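Local atomic coordinates of oxidoreductase (Methanosarcina mazei, PDB entry 3KA7), a protein that binds flavin-adenine dinucleotide and probably acts as an oxidoreductase of the flavin-containing amine oxidoreductase family. Residues K2-G7 / D242-N247. Numbering follows the deposited sequence.
Sequences KTVVIG and DLVISN. With FAD (flavin-adenine dinucleotide), chain B.
Val-4 and Val-244 meet on one face of two parallel strands, CG2 to CG2 at 3.7 Å, and Ile-6 lays CD1 against Val-244 CG1 at the same separation. In Val-4, chi1 -63° puts CG1 anti to the carbonyl carbon and leaves CG2 between N and the carbonyl carbon, facing Val-244; these beta-branched residues suit the extended backbone of a strand, and their apolar methyls its buried face. On the other face Thr-3 and Leu-243 run side by side, Thr-3 CG2 to Leu-243 CB 3.8 Å, while the threonine OG1 turns to the carbonyl of Glu-25. Between the two faces the backbones are joined by parallel-sheet hydrogen bonds: Val-4 N donates to Leu-243 O, Val-4 O accepts from Ile-245 N (2.9 Å), and Ile-6 repeats the pattern, its N to Ile-245 O and its O from Asn-247 N. At the solvent-exposed N-terminal end of the pair, where charged residues are at home, the carboxylate of Asp-242 takes Lys-2 N on the anti lone pair of OD2, 3.1 Å and nearly straight at 167°. This pairing belongs to the parallel sheet of a Rossmann-type FAD-binding domain, strand 2-6 being central and leading into the glycine-rich turn before helix 10-21. Gly-7, with a positive phi (98°) readily adopted by glycine, brings its CA to 3.4 Å from FAD O4B, so the ribose packs directly on the backbone. Asn-247 brings its amide group up to the phosphates. Farther out, Leu-19 of helix 10-21 covers Thr-3, Leu-243 and Ile-245, and Ser-246 OG is hydrogen-bonded to Thr-253.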
loop_
_atom_site.group_PDB
_atom_site.type_symbol
_atom_site.label_atom_id
_atom_site.label_comp_id
_atom_site.label_asym_id
_atom_site.label_seq_id
_atom_site.Cartn_x
_atom_site.Cartn_y
_atom_site.Cartn_z
ATOM N N LYS A 2 22.587 10.515 17.577
ATOM C CA LYS A 2 23.035 10.135 16.259
ATOM C C LYS A 2 22.150 8.969 15.832
ATOM O O LYS A 2 22.065 7.954 16.532
ATOM C CB LYS A 2 24.503 9.724 16.288
ATOM C CG LYS A 2 25.125 9.594 14.916
ATOM C CD LYS A 2 26.587 9.148 14.983
ATOM C CE LYS A 2 27.476 10.244 15.561
ATOM N NZ LYS A 2 28.878 9.765 15.804
ATOM N N THR A 3 21.458 9.133 14.714
ATOM C CA THR A 3 20.518 8.111 14.253
ATOM C C THR A 3 20.815 7.724 12.804
ATOM O O THR A 3 21.309 8.530 12.010
ATOM C CB THR A 3 19.048 8.586 14.353
ATOM O OG1 THR A 3 18.769 9.492 13.285
ATOM C CG2 THR A 3 18.765 9.282 15.685
ATOM N N VAL A 4 20.547 6.469 12.471
ATOM C CA VAL A 4 20.725 6.011 11.109
ATOM C C VAL A 4 19.450 5.301 10.676
ATOM O O VAL A 4 18.795 4.630 11.488
ATOM C CB VAL A 4 21.944 5.071 10.960
ATOM C CG1 VAL A 4 23.247 5.831 11.313
ATOM C CG2 VAL A 4 21.780 3.850 11.828
ATOM N N VAL A 5 19.106 5.478 9.410
ATOM C CA VAL A 5 17.939 4.833 8.828
ATOM C C VAL A 5 18.438 3.912 7.737
ATOM O O VAL A 5 19.223 4.322 6.872
ATOM C CB VAL A 5 16.983 5.874 8.219
ATOM C CG1 VAL A 5 15.788 5.181 7.568
ATOM C CG2 VAL A 5 16.509 6.845 9.302
ATOM N N ILE A 6 17.993 2.658 7.775
ATOM C CA ILE A 6 18.393 1.688 6.758
ATOM C C ILE A 6 17.286 1.610 5.712
ATOM O O ILE A 6 16.210 1.116 6.005
ATOM C CB ILE A 6 18.615 0.293 7.376
ATOM C CG1 ILE A 6 19.606 0.377 8.553
ATOM C CG2 ILE A 6 19.114 -0.680 6.307
ATOM C CD1 ILE A 6 19.712 -0.901 9.361
ATOM N N GLY A 7 17.547 2.123 4.509
ATOM C CA GLY A 7 16.581 2.085 3.409
ATOM C C GLY A 7 15.820 3.394 3.291
ATOM O O GLY A 7 15.287 3.899 4.294
ATOM N N ASP A 242 22.967 5.825 18.045
ATOM C CA ASP A 242 22.238 5.618 19.276
ATOM C C ASP A 242 20.867 5.036 18.961
ATOM O O ASP A 242 20.224 4.405 19.802
ATOM C CB ASP A 242 22.066 6.968 19.969
ATOM C CG ASP A 242 23.400 7.609 20.318
ATOM O OD1 ASP A 242 24.149 6.984 21.101
ATOM O OD2 ASP A 242 23.700 8.722 19.804
ATOM N N LEU A 243 20.414 5.293 17.741
ATOM C CA LEU A 243 19.119 4.814 17.271
ATOM C C LEU A 243 19.261 4.312 15.837
ATOM O O LEU A 243 19.832 4.995 14.986
ATOM C CB LEU A 243 18.100 5.948 17.311
ATOM C CG LEU A 243 16.664 5.659 16.874
ATOM C CD1 LEU A 243 15.988 4.645 17.794
ATOM C CD2 LEU A 243 15.885 6.957 16.849
ATOM N N VAL A 244 18.747 3.113 15.588
ATOM C CA VAL A 244 18.732 2.551 14.244
ATOM C C VAL A 244 17.284 2.308 13.833
ATOM O O VAL A 244 16.557 1.570 14.500
ATOM C CB VAL A 244 19.537 1.220 14.157
ATOM C CG1 VAL A 244 19.403 0.620 12.773
ATOM C CG2 VAL A 244 21.018 1.452 14.492
ATOM N N ILE A 245 16.860 2.957 12.758
ATOM C CA ILE A 245 15.534 2.721 12.205
ATOM C C ILE A 245 15.677 1.875 10.934
ATOM O O ILE A 245 16.289 2.303 9.951
ATOM C CB ILE A 245 14.822 4.034 11.849
ATOM C CG1 ILE A 245 14.726 4.970 13.070
ATOM C CG2 ILE A 245 13.456 3.750 11.181
ATOM C CD1 ILE A 245 14.086 4.364 14.309
ATOM N N SER A 246 15.121 0.669 10.949
ATOM C CA SER A 246 15.242 -0.185 9.770
ATOM C C SER A 246 13.961 -0.147 8.967
ATOM O O SER A 246 12.904 -0.479 9.492
ATOM C CB SER A 246 15.560 -1.631 10.146
ATOM O OG SER A 246 15.502 -2.427 8.964
ATOM N N ASN A 247 14.057 0.244 7.699
ATOM C CA ASN A 247 12.903 0.300 6.803
ATOM C C ASN A 247 12.823 -0.954 5.912
ATOM O O ASN A 247 12.208 -0.933 4.832
ATOM C CB ASN A 247 13.019 1.553 5.942
ATOM C CG ASN A 247 11.738 1.907 5.217
ATOM O OD1 ASN A 247 10.611 1.514 5.587
ATOM N ND2 ASN A 247 11.898 2.697 4.192
HETATM P PA FAD B . 10.163 0.075 0.835
HETATM O O1A FAD B . 10.106 -1.416 1.045
HETATM O O2A FAD B . 9.446 0.613 -0.380
HETATM O O5B FAD B . 11.699 0.538 0.775
HETATM C C5B FAD B . 12.702 -0.255 1.397
HETATM C C4B FAD B . 14.021 0.351 0.905
HETATM O O4B FAD B . 15.133 -0.271 1.518
HETATM C C3B FAD B . 14.172 0.173 -0.608
HETATM O O3B FAD B . 14.395 1.427 -1.233
HETATM C C2B FAD B . 15.386 -0.749 -0.745
HETATM O O2B FAD B . 16.152 -0.490 -1.907
HETATM C C1B FAD B . 16.153 -0.472 0.543
HETATM N N9A FAD B . 16.998 -1.576 1.015
HETATM C C8A FAD B . 16.728 -2.929 1.065
HETATM N N7A FAD B . 17.794 -3.552 1.645
HETATM C C5A FAD B . 18.717 -2.600 1.954
HETATM C C6A FAD B . 19.979 -2.662 2.527
HETATM N N6A FAD B . 20.440 -3.814 3.004
HETATM N N1A FAD B . 20.690 -1.494 2.712
HETATM C C2A FAD B . 20.173 -0.274 2.326
HETATM N N3A FAD B . 18.921 -0.213 1.751
HETATM C C4A FAD B . 18.224 -1.365 1.571
HETATM N N1 FAD B . 0.346 1.995 -1.368
HETATM C C2 FAD B . -0.553 3.047 -1.337
HETATM O O2 FAD B . -0.675 3.722 -0.306
HETATM N N3 FAD B . -1.325 3.313 -2.457
HETATM C C4 FAD B . -1.208 2.539 -3.599
HETATM O O4 FAD B . -1.891 2.769 -4.597
HETATM C C4X FAD B . -0.312 1.480 -3.629
HETATM N N5 FAD B . -0.205 0.688 -4.764
HETATM C C5X FAD B . 0.706 -0.355 -4.781
HETATM C C6 FAD B . 0.838 -1.150 -5.920
HETATM C C7 FAD B . 1.765 -2.185 -5.949
HETATM C C7M FAD B . 1.883 -3.031 -7.193
HETATM C C8 FAD B . 2.551 -2.421 -4.829
HETATM C C8M FAD B . 3.558 -3.535 -4.817
HETATM C C9 FAD B . 2.416 -1.638 -3.686
HETATM C C9A FAD B . 1.494 -0.595 -3.662
HETATM N N10 FAD B . 1.357 0.188 -2.524
HETATM C C10 FAD B . 0.465 1.225 -2.506
HETATM C "C1'" FAD B . 2.123 -0.109 -1.277
HETATM C "C2'" FAD B . 3.325 0.841 -1.197
HETATM O "O2'" FAD B . 3.978 0.887 -2.463
HETATM C "C3'" FAD B . 4.281 0.343 -0.117
HETATM O "O3'" FAD B . 3.537 0.021 1.053
HETATM C "C4'" FAD B . 5.379 1.321 0.290
HETATM O "O4'" FAD B . 6.044 1.873 -0.828
HETATM C "C5'" FAD B . 6.394 0.524 1.102
HETATM O "O5'" FAD B . 7.243 1.450 1.735
HETATM P P FAD B . 8.256 0.968 2.858
HETATM O O1P FAD B . 8.374 2.050 3.903
HETATM O O2P FAD B . 7.905 -0.405 3.397
HETATM O O3P FAD B . 9.701 0.873 2.156
#